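Local coordinates for hypothetical protein PA1234 (Pseudomonas aeruginosa, PDB 1Z6N) that is of unknown function but belongs to the thioredoxin family, binds magnesium, and may act as a thiol-disulfide oxidoreductase, at residues A23-A28 / D68-L73; Q34-N39 / L76-R81; G94-D99 / E107-P112; V114-E119 / L159-G164; V128-A133 / A143-G148. One frame throughout, in Å; residues are numbered along the deposited sequence.

Contact 1: residues A23-A28 / D68-L73; sequences ATEQGA and DCQINL
Gln70 reaches from its helix to Ala28 and Glu25 on helix 23-39, and one side-chain amide carries the whole meeting. On the close-packed side Gln70 OE1 lies against the methyl of Ala28, 3.5 Å from Ala28 CB. The methyl of Ala28 points at the opposing helix and is small enough to let the amide come near without pushing the two backbones apart; the CA atoms of Ala28 and Gln70 are 6.8 Å from each other. The other end of the amide, Gln70 NE2, rests beside the methylenes of Glu25, 3.7 Å from Glu25 CG. These are van der Waals contacts, not hydrogen bonds. The NH2 group is instead spent on the carbonyl O of Met64, in the loop that leads into helix 67-82. Cys66, just before that helix, and Cys69, in its first turn, form a CxxC pattern like that of thioredoxins, so Gln70 ties the loop before this possible redox site to the start of helix 67-82 while packing on helix 23-39. The looser side belongs to Glu25. Gln70 and Glu25 cross at about a right angle, their flat ends turned 45° apart, and the glutamate carboxylate leads away from the contact. Glu25 CG sits beside its own backbone N (chi1 -58°), and the extended chain beyond it carries OE1 to the backbone N of Leu22, at the exposed first turn of helix 23-39.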
# COMPACT_ATOMS: atom_id res chain seq x y z
N ALA A 23 16.29 -12.76 1.83
CA ALA A 23 17.21 -11.78 1.22
C ALA A 23 16.78 -11.37 -0.19
O ALA A 23 16.84 -10.19 -0.56
CB ALA A 23 18.60 -12.35 1.19
N THR A 24 16.33 -12.34 -0.99
CA THR A 24 15.90 -12.04 -2.36
C THR A 24 14.70 -11.10 -2.40
O THR A 24 14.60 -10.25 -3.30
CB THR A 24 15.52 -13.31 -3.13
OG1 THR A 24 14.62 -14.09 -2.33
CG2 THR A 24 16.77 -14.12 -3.46
N GLU A 25 13.79 -11.25 -1.43
CA GLU A 25 12.62 -10.41 -1.36
C GLU A 25 13.00 -9.02 -0.87
O GLU A 25 12.48 -8.01 -1.38
CB GLU A 25 11.59 -11.03 -0.40
CG GLU A 25 11.15 -12.44 -0.79
CD GLU A 25 10.44 -13.21 0.32
OE1 GLU A 25 10.45 -12.78 1.50
OE2 GLU A 25 9.90 -14.30 -0.00
N GLN A 26 13.92 -8.96 0.10
CA GLN A 26 14.44 -7.67 0.54
C GLN A 26 15.11 -6.92 -0.61
O GLN A 26 14.94 -5.72 -0.73
CB GLN A 26 15.44 -7.83 1.68
CG GLN A 26 14.85 -8.46 2.94
CD GLN A 26 15.91 -8.73 3.98
OE1 GLN A 26 16.99 -8.12 3.97
NE2 GLN A 26 15.66 -9.69 4.84
N GLY A 27 15.85 -7.65 -1.44
CA GLY A 27 16.53 -7.06 -2.59
C GLY A 27 15.53 -6.48 -3.57
O GLY A 27 15.72 -5.36 -4.08
N ALA A 28 14.46 -7.23 -3.83
CA ALA A 28 13.43 -6.79 -4.78
C ALA A 28 12.81 -5.48 -4.29
O ALA A 28 12.64 -4.53 -5.05
CB ALA A 28 12.35 -7.87 -4.97
N ASP A 68 3.36 -8.50 -5.68
CA ASP A 68 2.47 -7.34 -5.66
C ASP A 68 2.67 -6.53 -4.37
O ASP A 68 2.55 -5.31 -4.39
CB ASP A 68 1.01 -7.77 -5.79
CG ASP A 68 0.75 -8.49 -7.08
OD1 ASP A 68 0.92 -7.85 -8.13
OD2 ASP A 68 0.40 -9.69 -7.04
N CYS A 69 2.96 -7.21 -3.26
CA CYS A 69 3.31 -6.51 -2.02
C CYS A 69 4.66 -5.82 -2.13
O CYS A 69 4.81 -4.67 -1.70
CB CYS A 69 3.32 -7.46 -0.83
SG CYS A 69 1.67 -8.08 -0.43
N GLN A 70 5.66 -6.51 -2.68
CA GLN A 70 6.98 -5.89 -2.83
C GLN A 70 6.90 -4.58 -3.61
O GLN A 70 7.49 -3.56 -3.21
CB GLN A 70 7.96 -6.85 -3.51
CG GLN A 70 8.21 -8.13 -2.73
CD GLN A 70 8.77 -9.23 -3.59
OE1 GLN A 70 9.06 -9.02 -4.79
NE2 GLN A 70 8.93 -10.41 -3.01
N ILE A 71 6.16 -4.61 -4.71
CA ILE A 71 6.00 -3.46 -5.60
C ILE A 71 5.22 -2.36 -4.93
O ILE A 71 5.71 -1.25 -4.74
CB ILE A 71 5.31 -3.88 -6.90
CG1 ILE A 71 6.22 -4.83 -7.70
CG2 ILE A 71 4.95 -2.65 -7.76
CD1 ILE A 71 5.50 -5.65 -8.78
N ASN A 72 3.96 -2.63 -4.57
CA ASN A 72 3.11 -1.53 -4.17
C ASN A 72 3.41 -1.01 -2.78
O ASN A 72 3.21 0.17 -2.51
CB ASN A 72 1.65 -1.90 -4.33
CG ASN A 72 1.30 -2.23 -5.75
OD1 ASN A 72 1.40 -1.37 -6.64
ND2 ASN A 72 0.94 -3.49 -6.00
N LEU A 73 3.90 -1.88 -1.90
CA LEU A 73 4.25 -1.40 -0.57
C LEU A 73 5.57 -0.63 -0.57
O LEU A 73 5.70 0.31 0.21
CB LEU A 73 4.23 -2.53 0.46
CG LEU A 73 2.86 -3.21 0.58
CD1 LEU A 73 2.92 -4.31 1.67
CD2 LEU A 73 1.76 -2.20 0.88

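Contact 2: residues Q34-N39 / L76-R81; sequences QKLESN and LDFAQR
Leu36 and Glu37 meet Phe78 and Arg81 in a helix-to-helix packing contact, part apolar and part ionic, between the C-terminal end of helix 23-39 and the later turns of helix 67-82. The short axes approach to 10.7 Å and run 51° apart, a separation bridged by long side chains. Phe78 fills the space: its CG is anti to the backbone N, which sends the ring across to the other helix. Leu36 approaches the ring obliquely, with Leu36 CG 3.7 Å from Phe78 CD2 and its CD2 branch at the same carbon. Glu37 CG comes, also obliquely, within 3.5 Å of Phe78 CE1, so the glutamate's CG methylene serves as apolar surface before its charge is reached. Helix 67-82 begins within the CxxC pattern of this thioredoxin-type fold, and helix 23-39, which precedes the first strand of the sheet, packs across it at a slant. Leu41, in the loop after helix 23-39, touches both Leu36 and Phe78. Beside the ring, a salt-bridge network runs from the exposed Glu37 and Arg81 to a buried Asp77. The arginine, bent at chi3, is held between the two carboxylates, which probably stabilise its positive charge. Glu37 OE2 takes Arg81 NH2 at 2.8 Å, on its anti side, and a weak bond from NH1; the carboxylate and guanidinium planes stand 72° apart. Arg81 NE, meanwhile, gives a straighter bond (158°) to Asp77 OD2 at 2.9 Å, one turn back on its own helix. Arg81 CZ lies at the edge of the Phe78 ring, in its plane.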
# COMPACT_ATOMS: atom_id res chain seq x y z
N GLN A 34 14.57 1.98 -4.98
CA GLN A 34 15.59 2.75 -5.68
C GLN A 34 15.10 3.29 -7.03
O GLN A 34 15.48 4.39 -7.43
CB GLN A 34 16.87 1.92 -5.86
CG GLN A 34 18.06 2.69 -6.40
CD GLN A 34 19.28 1.81 -6.49
OE1 GLN A 34 20.11 1.96 -7.39
NE2 GLN A 34 19.39 0.86 -5.56
N LYS A 35 14.27 2.51 -7.73
CA LYS A 35 13.70 2.94 -9.02
C LYS A 35 12.85 4.19 -8.85
O LYS A 35 13.01 5.18 -9.59
CB LYS A 35 12.90 1.83 -9.70
CG LYS A 35 12.18 2.30 -10.99
CD LYS A 35 11.60 1.12 -11.75
CE LYS A 35 10.95 1.56 -13.05
NZ LYS A 35 10.88 0.40 -13.98
N LEU A 36 11.95 4.14 -7.87
CA LEU A 36 11.10 5.27 -7.56
C LEU A 36 11.94 6.45 -7.10
O LEU A 36 11.72 7.58 -7.53
CB LEU A 36 10.08 4.85 -6.49
CG LEU A 36 8.74 5.56 -6.41
CD1 LEU A 36 8.12 5.79 -7.78
CD2 LEU A 36 7.84 4.73 -5.52
N GLU A 37 12.95 6.18 -6.26
CA GLU A 37 13.84 7.22 -5.73
C GLU A 37 14.74 7.89 -6.78
O GLU A 37 15.05 9.08 -6.65
CB GLU A 37 14.68 6.67 -4.57
CG GLU A 37 13.85 6.47 -3.31
CD GLU A 37 14.60 5.85 -2.15
OE1 GLU A 37 15.81 5.54 -2.28
OE2 GLU A 37 13.97 5.69 -1.09
N SER A 38 15.17 7.14 -7.79
CA SER A 38 16.01 7.72 -8.86
C SER A 38 15.19 8.35 -9.98
O SER A 38 15.57 9.40 -10.51
CB SER A 38 16.97 6.67 -9.42
OG SER A 38 16.26 5.58 -9.98
N ASN A 39 14.08 7.72 -10.35
CA ASN A 39 13.20 8.28 -11.39
C ASN A 39 12.38 9.47 -10.88
O ASN A 39 12.06 10.39 -11.64
CB ASN A 39 12.28 7.20 -11.99
CG ASN A 39 13.05 6.16 -12.81
OD1 ASN A 39 14.21 6.35 -13.16
ND2 ASN A 39 12.38 5.05 -13.12
N LEU A 76 4.17 2.77 -1.48
CA LEU A 76 3.42 3.41 -0.40
C LEU A 76 4.33 3.79 0.77
O LEU A 76 4.12 4.82 1.40
CB LEU A 76 2.22 2.55 0.04
CG LEU A 76 1.13 2.39 -1.03
CD1 LEU A 76 0.02 1.48 -0.51
CD2 LEU A 76 0.55 3.75 -1.47
N ASP A 77 5.36 2.99 1.02
CA ASP A 77 6.36 3.37 2.02
C ASP A 77 7.12 4.63 1.60
O ASP A 77 7.40 5.51 2.43
CB ASP A 77 7.33 2.23 2.27
CG ASP A 77 8.48 2.65 3.17
OD1 ASP A 77 8.23 2.86 4.38
OD2 ASP A 77 9.61 2.80 2.65
N PHE A 78 7.45 4.73 0.32
CA PHE A 78 8.10 5.95 -0.19
C PHE A 78 7.21 7.17 0.10
O PHE A 78 7.70 8.19 0.59
CB PHE A 78 8.42 5.79 -1.66
CG PHE A 78 9.14 6.96 -2.27
CD1 PHE A 78 10.39 7.36 -1.79
CD2 PHE A 78 8.60 7.63 -3.35
CE1 PHE A 78 11.06 8.45 -2.38
CE2 PHE A 78 9.27 8.71 -3.95
CZ PHE A 78 10.49 9.11 -3.45
N ALA A 79 5.91 7.03 -0.14
CA ALA A 79 4.96 8.11 0.14
C ALA A 79 4.93 8.49 1.62
O ALA A 79 4.91 9.67 1.96
CB ALA A 79 3.55 7.77 -0.37
N GLN A 80 4.95 7.49 2.51
CA GLN A 80 4.92 7.79 3.93
C GLN A 80 6.22 8.45 4.41
O GLN A 80 6.22 9.24 5.36
CB GLN A 80 4.60 6.53 4.74
CG GLN A 80 5.80 5.67 5.13
CD GLN A 80 5.41 4.50 6.02
OE1 GLN A 80 5.94 3.37 5.90
NE2 GLN A 80 4.46 4.75 6.90
N ARG A 81 7.33 8.15 3.74
CA ARG A 81 8.60 8.80 4.08
C ARG A 81 8.61 10.26 3.63
O ARG A 81 9.20 11.12 4.29
CB ARG A 81 9.77 8.01 3.50
CG ARG A 81 9.95 6.69 4.24
CD ARG A 81 11.19 5.93 3.81
NE ARG A 81 11.05 5.34 2.47
CZ ARG A 81 11.72 5.76 1.40
NH1 ARG A 81 12.57 6.78 1.50
NH2 ARG A 81 11.54 5.16 0.23

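Contact 3: residues G94-D99 / E107-P112; sequences GRAEDD and ERIAIP
Ile109 packs against one turn of helix 93-99, touching Ala96 and Glu97, and the apolar contacts come first. Its side chain points at the helix and uses three carbons. Ile109 CG2 and CG1 both lie about 4.0 Å from Ala96 CB, while the end of the chain, Ile109 CD1, comes 3.8 Å from Ala96 O. Alanine suits a buried place this near the backbone, since a branched isoleucine can then settle almost directly on the helix surface; the CA atoms of Glu97 and Ile109 are 6.1 Å apart. Ile109 CG1 stands beside its own backbone N (chi1 -58°), which brings it 3.7 Å from Glu97 CG, where the two side chains pass at a slant. The second kind of interaction is polar and runs through water. A water molecule donates to Glu97 OE2 at 2.7 Å and accepts from the backbone N of Ile109 at 2.9 Å. No direct hydrogen bond joins the two segments. In the fold, the contact lays the chain that leads into strand 113-117 alongside the helix following strand 86-91. That chain ends in Pro112, preceded by a cis peptide bond and packed on Cys69 of the CxxC pattern, an arrangement consistent with the cis-proline of thioredoxins. Glu97 thus divides its work: its CG methylene packs on the isoleucine, and its carboxylate, on the exposed side, satisfies through one water a backbone N-H of a segment without regular secondary structure.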
# COMPACT_ATOMS: atom_id res chain seq x y z
N GLY A 94 -3.17 -14.11 6.49
CA GLY A 94 -4.01 -14.99 7.31
C GLY A 94 -4.87 -14.19 8.27
O GLY A 94 -6.06 -14.51 8.48
N ARG A 95 -4.31 -13.13 8.86
CA ARG A 95 -5.10 -12.34 9.78
C ARG A 95 -6.24 -11.61 9.04
O ARG A 95 -7.36 -11.49 9.58
CB ARG A 95 -4.25 -11.35 10.55
CG ARG A 95 -5.10 -10.68 11.66
CD ARG A 95 -4.26 -9.90 12.62
NE ARG A 95 -3.43 -10.71 13.50
CZ ARG A 95 -3.82 -11.29 14.65
NH1 ARG A 95 -5.08 -11.20 15.05
NH2 ARG A 95 -2.91 -11.92 15.40
N ALA A 96 -5.96 -11.11 7.83
CA ALA A 96 -7.02 -10.49 7.05
C ALA A 96 -8.09 -11.53 6.70
O ALA A 96 -9.30 -11.22 6.70
CB ALA A 96 -6.46 -9.88 5.80
N GLU A 97 -7.68 -12.77 6.42
CA GLU A 97 -8.67 -13.82 6.14
C GLU A 97 -9.55 -14.07 7.35
O GLU A 97 -10.78 -14.23 7.23
CB GLU A 97 -7.99 -15.12 5.71
CG GLU A 97 -7.36 -15.02 4.34
CD GLU A 97 -6.44 -16.18 4.00
OE1 GLU A 97 -5.97 -16.89 4.92
OE2 GLU A 97 -6.19 -16.38 2.79
N ASP A 98 -8.92 -14.09 8.53
CA ASP A 98 -9.66 -14.40 9.75
C ASP A 98 -10.54 -13.25 10.21
O ASP A 98 -11.66 -13.50 10.70
CB ASP A 98 -8.69 -14.80 10.87
CG ASP A 98 -9.41 -15.17 12.15
OD1 ASP A 98 -10.08 -16.21 12.15
OD2 ASP A 98 -9.26 -14.42 13.14
N ASP A 99 -10.09 -12.00 10.05
CA ASP A 99 -10.78 -10.89 10.70
C ASP A 99 -11.24 -9.75 9.80
O ASP A 99 -11.89 -8.82 10.30
CB ASP A 99 -9.96 -10.32 11.84
CG ASP A 99 -10.76 -10.16 13.12
OD1 ASP A 99 -11.99 -10.49 13.15
OD2 ASP A 99 -10.14 -9.74 14.10
N GLU A 107 -14.63 -12.19 -1.18
CA GLU A 107 -14.67 -13.64 -1.40
C GLU A 107 -13.40 -14.32 -0.88
O GLU A 107 -13.44 -15.46 -0.41
CB GLU A 107 -14.85 -13.96 -2.89
CG GLU A 107 -16.20 -13.59 -3.50
CD GLU A 107 -16.38 -14.16 -4.90
OE1 GLU A 107 -17.02 -13.49 -5.74
OE2 GLU A 107 -15.89 -15.28 -5.16
N ARG A 108 -12.28 -13.61 -0.99
CA ARG A 108 -10.95 -14.07 -0.60
C ARG A 108 -10.10 -12.83 -0.37
O ARG A 108 -10.51 -11.71 -0.70
CB ARG A 108 -10.33 -14.91 -1.72
CG ARG A 108 -10.12 -14.12 -3.00
CD ARG A 108 -9.57 -14.99 -4.12
NE ARG A 108 -8.11 -14.89 -4.20
CZ ARG A 108 -7.45 -14.03 -4.98
NH1 ARG A 108 -6.13 -14.02 -4.97
NH2 ARG A 108 -8.12 -13.18 -5.76
N ILE A 109 -8.91 -13.00 0.21
CA ILE A 109 -7.99 -11.89 0.40
C ILE A 109 -6.88 -11.93 -0.65
O ILE A 109 -6.01 -12.79 -0.60
CB ILE A 109 -7.35 -11.88 1.81
CG1 ILE A 109 -8.44 -11.82 2.89
CG2 ILE A 109 -6.37 -10.72 1.92
CD1 ILE A 109 -9.26 -10.47 2.94
N ALA A 110 -6.93 -10.99 -1.59
CA ALA A 110 -5.86 -10.79 -2.56
C ALA A 110 -4.96 -9.71 -1.96
O ALA A 110 -5.46 -8.68 -1.48
CB ALA A 110 -6.43 -10.34 -3.90
N ILE A 111 -3.66 -9.97 -1.96
CA ILE A 111 -2.73 -9.05 -1.31
C ILE A 111 -1.87 -8.30 -2.34
O ILE A 111 -1.59 -8.83 -3.42
CB ILE A 111 -1.85 -9.77 -0.24
CG1 ILE A 111 -1.15 -10.98 -0.86
CG2 ILE A 111 -2.69 -10.14 1.00
CD1 ILE A 111 -0.10 -11.59 0.02
N PRO A 112 -1.44 -7.07 -2.00
CA PRO A 112 -1.72 -6.37 -0.75
C PRO A 112 -3.13 -5.81 -0.72
O PRO A 112 -3.62 -5.30 -1.74
CB PRO A 112 -0.74 -5.19 -0.78
CG PRO A 112 -0.51 -4.93 -2.23
CD PRO A 112 -0.55 -6.29 -2.88
O HOH W 1 -7.92 -15.64 0.90

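Contact 4: residues V114-E119 / L159-G164; sequences VLVLDE and LAIIEG
Strand 113-117, an inner strand of the mixed sheet in this thioredoxin-type alpha/beta fold, is partly covered on one face by the C-terminal helix 151-164, and Val116 makes the contact between segments 114-119 and 159-164. Its side chain points at the helix; Leu115 and Leu117, its neighbours in sequence, point the other way, as expected of a strand between two layers. A beta-branched valine fits a strand, and here both methyls are used. Val116 CG2 meets Ile161 CD1 at 3.8 Å, while Val116 CB and CG1 each come within 3.8 Å of Ile161 CG2. The two branches of Ile161 thus meet different parts of the valine: CG2 lies anti to the isoleucine's backbone N, and CG1, which carries CD1, beside that N (chi1 -69°). The partners are wholly apolar, in keeping with the sheet-helix interface. Around them, Tyr56 of strand 56-61 lies against Ile162 and Leu124 of strand 123-128 against Ile161, so the interface spreads over three strands. Ile162 leaves its backbone at a slant to the strand, yet its outer part swings in, crossing Val116 at about a right angle, with Ile162 CG1 3.9 Å from Val116 CG1.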
# COMPACT_ATOMS: atom_id res chain seq x y z
N VAL A 114 -5.03 -2.85 1.04
CA VAL A 114 -4.70 -1.62 1.71
C VAL A 114 -5.99 -0.89 2.07
O VAL A 114 -6.72 -0.44 1.18
CB VAL A 114 -3.80 -0.71 0.84
CG1 VAL A 114 -3.46 0.57 1.58
CG2 VAL A 114 -2.50 -1.44 0.43
N LEU A 115 -6.25 -0.76 3.36
CA LEU A 115 -7.42 -0.03 3.84
C LEU A 115 -6.98 1.37 4.24
O LEU A 115 -6.09 1.53 5.07
CB LEU A 115 -8.05 -0.77 5.02
CG LEU A 115 -8.45 -2.23 4.75
CD1 LEU A 115 -9.08 -2.80 6.02
CD2 LEU A 115 -9.41 -2.35 3.57
N VAL A 116 -7.60 2.39 3.64
CA VAL A 116 -7.25 3.78 3.91
C VAL A 116 -8.19 4.29 4.98
O VAL A 116 -9.41 4.33 4.78
CB VAL A 116 -7.37 4.64 2.63
CG1 VAL A 116 -6.98 6.09 2.93
CG2 VAL A 116 -6.51 4.05 1.52
N LEU A 117 -7.62 4.66 6.12
CA LEU A 117 -8.39 5.08 7.29
C LEU A 117 -8.04 6.52 7.65
O LEU A 117 -6.90 6.95 7.46
CB LEU A 117 -8.09 4.17 8.49
CG LEU A 117 -8.31 2.66 8.35
CD1 LEU A 117 -7.51 1.92 9.40
CD2 LEU A 117 -9.77 2.33 8.54
N ASP A 118 -9.01 7.26 8.17
CA ASP A 118 -8.73 8.61 8.66
C ASP A 118 -8.25 8.57 10.12
O ASP A 118 -8.02 7.49 10.67
CB ASP A 118 -9.93 9.54 8.44
CG ASP A 118 -11.11 9.24 9.37
OD1 ASP A 118 -10.98 8.42 10.29
OD2 ASP A 118 -12.17 9.87 9.15
N GLU A 119 -8.07 9.74 10.74
CA GLU A 119 -7.55 9.77 12.10
C GLU A 119 -8.51 9.15 13.13
O GLU A 119 -8.06 8.70 14.19
CB GLU A 119 -7.10 11.17 12.51
CG GLU A 119 -5.93 11.12 13.51
CD GLU A 119 -5.43 12.49 13.94
OE1 GLU A 119 -5.97 13.52 13.48
OE2 GLU A 119 -4.48 12.54 14.76
N LEU A 159 -3.88 8.35 -2.82
CA LEU A 159 -4.17 9.78 -2.66
C LEU A 159 -5.57 10.13 -3.13
O LEU A 159 -6.23 10.97 -2.51
CB LEU A 159 -3.13 10.67 -3.38
CG LEU A 159 -1.72 10.66 -2.77
CD1 LEU A 159 -0.84 11.72 -3.38
CD2 LEU A 159 -1.72 10.76 -1.23
N ALA A 160 -6.05 9.50 -4.21
CA ALA A 160 -7.41 9.77 -4.71
C ALA A 160 -8.46 9.44 -3.65
O ALA A 160 -9.46 10.15 -3.51
CB ALA A 160 -7.70 9.00 -6.00
N ILE A 161 -8.24 8.35 -2.91
CA ILE A 161 -9.15 8.00 -1.82
C ILE A 161 -9.17 9.10 -0.76
O ILE A 161 -10.25 9.57 -0.37
CB ILE A 161 -8.79 6.65 -1.18
CG1 ILE A 161 -9.07 5.52 -2.16
CG2 ILE A 161 -9.55 6.45 0.15
CD1 ILE A 161 -8.30 4.24 -1.85
N ILE A 162 -7.99 9.52 -0.31
CA ILE A 162 -7.86 10.61 0.66
C ILE A 162 -8.50 11.91 0.15
O ILE A 162 -9.23 12.58 0.89
CB ILE A 162 -6.38 10.85 1.05
CG1 ILE A 162 -5.81 9.61 1.77
CG2 ILE A 162 -6.25 12.09 1.93
CD1 ILE A 162 -4.30 9.62 1.93
N GLU A 163 -8.26 12.24 -1.12
CA GLU A 163 -8.79 13.46 -1.75
C GLU A 163 -10.31 13.43 -1.95
O GLU A 163 -10.98 14.46 -1.83
CB GLU A 163 -8.11 13.68 -3.09
CG GLU A 163 -6.65 14.08 -2.96
CD GLU A 163 -5.82 13.75 -4.20
OE1 GLU A 163 -6.31 13.06 -5.13
OE2 GLU A 163 -4.65 14.17 -4.24
N GLY A 164 -10.83 12.25 -2.27
CA GLY A 164 -12.27 12.07 -2.51
C GLY A 164 -13.09 12.21 -1.24
O GLY A 164 -14.28 12.53 -1.30

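Contact 5: residues V128-A133 / A143-G148; sequences VERPQA and AAYKAG
Tyr145 holds CG anti to its own N (chi1 162°), swinging the phenol from helix 139-146 to Arg130 and Pro131; Arg130, its CG beside the backbone N (chi1 -67°), runs extended from CG to NE past the phenol end. Arginine and tyrosine cross at about a right angle. Arg130 CG lies 3.4 Å from Tyr145 OH, and further out Arg130 NE comes 3.6 Å from Tyr145 CE2, with the guanidinium and ring planes 65° apart. On the other side of the hydroxyl, Pro131 CD touches Tyr145 CE1 at 3.8 Å. Pro131 is at the N-cap of helix 132-137, where the lack of an N-H costs no helical hydrogen bond. The polar ends of both side chains turn to helix 67-82, which begins within the CxxC pattern of this thioredoxin-type fold: Asp68 OD1 is shared by Arg130 NE, in a salt bridge, and Tyr145 OH, in a hydrogen bond, which fixes its position, and Asn72 ND2 also bonds to that hydroxyl. Behind the tyrosine the helix ends in a Schellman motif, where Gly148 takes a positive phi and its N returns to Tyr145 O at 2.8 Å.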
# COMPACT_ATOMS: atom_id res chain seq x y z
N VAL A 128 -6.55 -2.61 -3.78
CA VAL A 128 -6.56 -4.07 -3.74
C VAL A 128 -5.65 -4.65 -4.82
O VAL A 128 -5.96 -4.55 -6.02
CB VAL A 128 -7.99 -4.67 -3.91
CG1 VAL A 128 -7.94 -6.19 -3.71
CG2 VAL A 128 -9.00 -4.03 -2.95
N GLU A 129 -4.53 -5.23 -4.36
CA GLU A 129 -3.59 -5.98 -5.19
C GLU A 129 -2.71 -5.15 -6.14
O GLU A 129 -1.48 -5.22 -6.05
CB GLU A 129 -4.28 -7.13 -5.94
CG GLU A 129 -3.31 -8.22 -6.39
CD GLU A 129 -4.00 -9.47 -6.92
OE1 GLU A 129 -4.99 -9.33 -7.66
OE2 GLU A 129 -3.55 -10.59 -6.60
N ARG A 130 -3.34 -4.41 -7.06
CA ARG A 130 -2.62 -3.68 -8.09
C ARG A 130 -3.30 -2.35 -8.36
O ARG A 130 -4.50 -2.23 -8.12
CB ARG A 130 -2.58 -4.50 -9.39
CG ARG A 130 -1.75 -5.74 -9.22
CD ARG A 130 -1.82 -6.65 -10.43
NE ARG A 130 -1.20 -7.91 -10.07
CZ ARG A 130 -1.64 -9.12 -10.40
NH1 ARG A 130 -2.72 -9.27 -11.17
NH2 ARG A 130 -0.98 -10.19 -9.97
N PRO A 131 -2.54 -1.34 -8.84
CA PRO A 131 -3.17 -0.06 -9.17
C PRO A 131 -4.22 -0.18 -10.27
O PRO A 131 -4.15 -1.08 -11.11
CB PRO A 131 -2.00 0.84 -9.62
CG PRO A 131 -0.76 0.16 -9.10
CD PRO A 131 -1.07 -1.31 -9.04
N GLN A 132 -5.17 0.75 -10.26
CA GLN A 132 -6.26 0.75 -11.25
C GLN A 132 -5.74 0.74 -12.69
O GLN A 132 -6.33 0.12 -13.58
CB GLN A 132 -7.20 1.95 -11.02
CG GLN A 132 -8.52 1.86 -11.82
CD GLN A 132 -9.30 0.61 -11.44
OE1 GLN A 132 -9.63 0.40 -10.27
NE2 GLN A 132 -9.60 -0.22 -12.44
N ALA A 133 -4.64 1.46 -12.94
CA ALA A 133 -4.10 1.54 -14.31
C ALA A 133 -3.58 0.18 -14.78
O ALA A 133 -3.61 -0.13 -15.97
CB ALA A 133 -3.00 2.61 -14.43
N ALA A 143 3.69 -6.99 -17.49
CA ALA A 143 5.13 -6.95 -17.68
C ALA A 143 5.72 -5.65 -17.14
O ALA A 143 6.63 -5.68 -16.32
CB ALA A 143 5.50 -7.16 -19.15
N ALA A 144 5.19 -4.51 -17.60
CA ALA A 144 5.67 -3.20 -17.18
C ALA A 144 5.43 -2.97 -15.69
O ALA A 144 6.27 -2.41 -14.98
CB ALA A 144 4.99 -2.11 -17.98
N TYR A 145 4.26 -3.40 -15.22
CA TYR A 145 3.96 -3.37 -13.80
C TYR A 145 4.96 -4.17 -12.94
O TYR A 145 5.50 -3.64 -11.95
CB TYR A 145 2.53 -3.84 -13.56
CG TYR A 145 2.25 -4.24 -12.13
CD1 TYR A 145 2.14 -3.28 -11.13
CD2 TYR A 145 2.09 -5.58 -11.80
CE1 TYR A 145 1.87 -3.65 -9.81
CE2 TYR A 145 1.82 -5.96 -10.48
CZ TYR A 145 1.72 -4.98 -9.50
OH TYR A 145 1.44 -5.34 -8.20
N LYS A 146 5.22 -5.43 -13.31
CA LYS A 146 6.13 -6.32 -12.55
C LYS A 146 7.56 -5.77 -12.60
O LYS A 146 8.39 -6.08 -11.73
CB LYS A 146 6.10 -7.75 -13.09
CG LYS A 146 4.86 -8.56 -12.73
CD LYS A 146 4.86 -9.91 -13.47
CE LYS A 146 3.53 -10.65 -13.33
NZ LYS A 146 3.50 -11.81 -14.27
N ALA A 147 7.83 -4.96 -13.61
CA ALA A 147 9.09 -4.24 -13.74
C ALA A 147 9.13 -2.90 -12.99
O ALA A 147 10.14 -2.20 -13.02
CB ALA A 147 9.43 -4.04 -15.22
N GLY A 148 8.03 -2.51 -12.34
CA GLY A 148 8.01 -1.25 -11.59
C GLY A 148 7.56 0.02 -12.31
O GLY A 148 7.71 1.13 -11.78

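How the contacts relate
From the N terminus, helix 23-39 enters first: contacts 1 and 2 join it to helix 67-82, each closing a loop that includes strand 56-61, and the two cross because their segments alternate along the chain. Contact 3 follows in series, a short closure bringing helix 93-99 against the chain before strand 113-117. Contact 4 then closes a long loop from that strand to the C-terminal helix, and contact 5 lies wholly within it. Spatial ties cut across this order. Contacts 1, 3 and 5 meet around the start of helix 67-82, Pro112 O of contact 3 meets Glu129 N of contact 5, and Lys35 of contact 2 reaches Ala147 O.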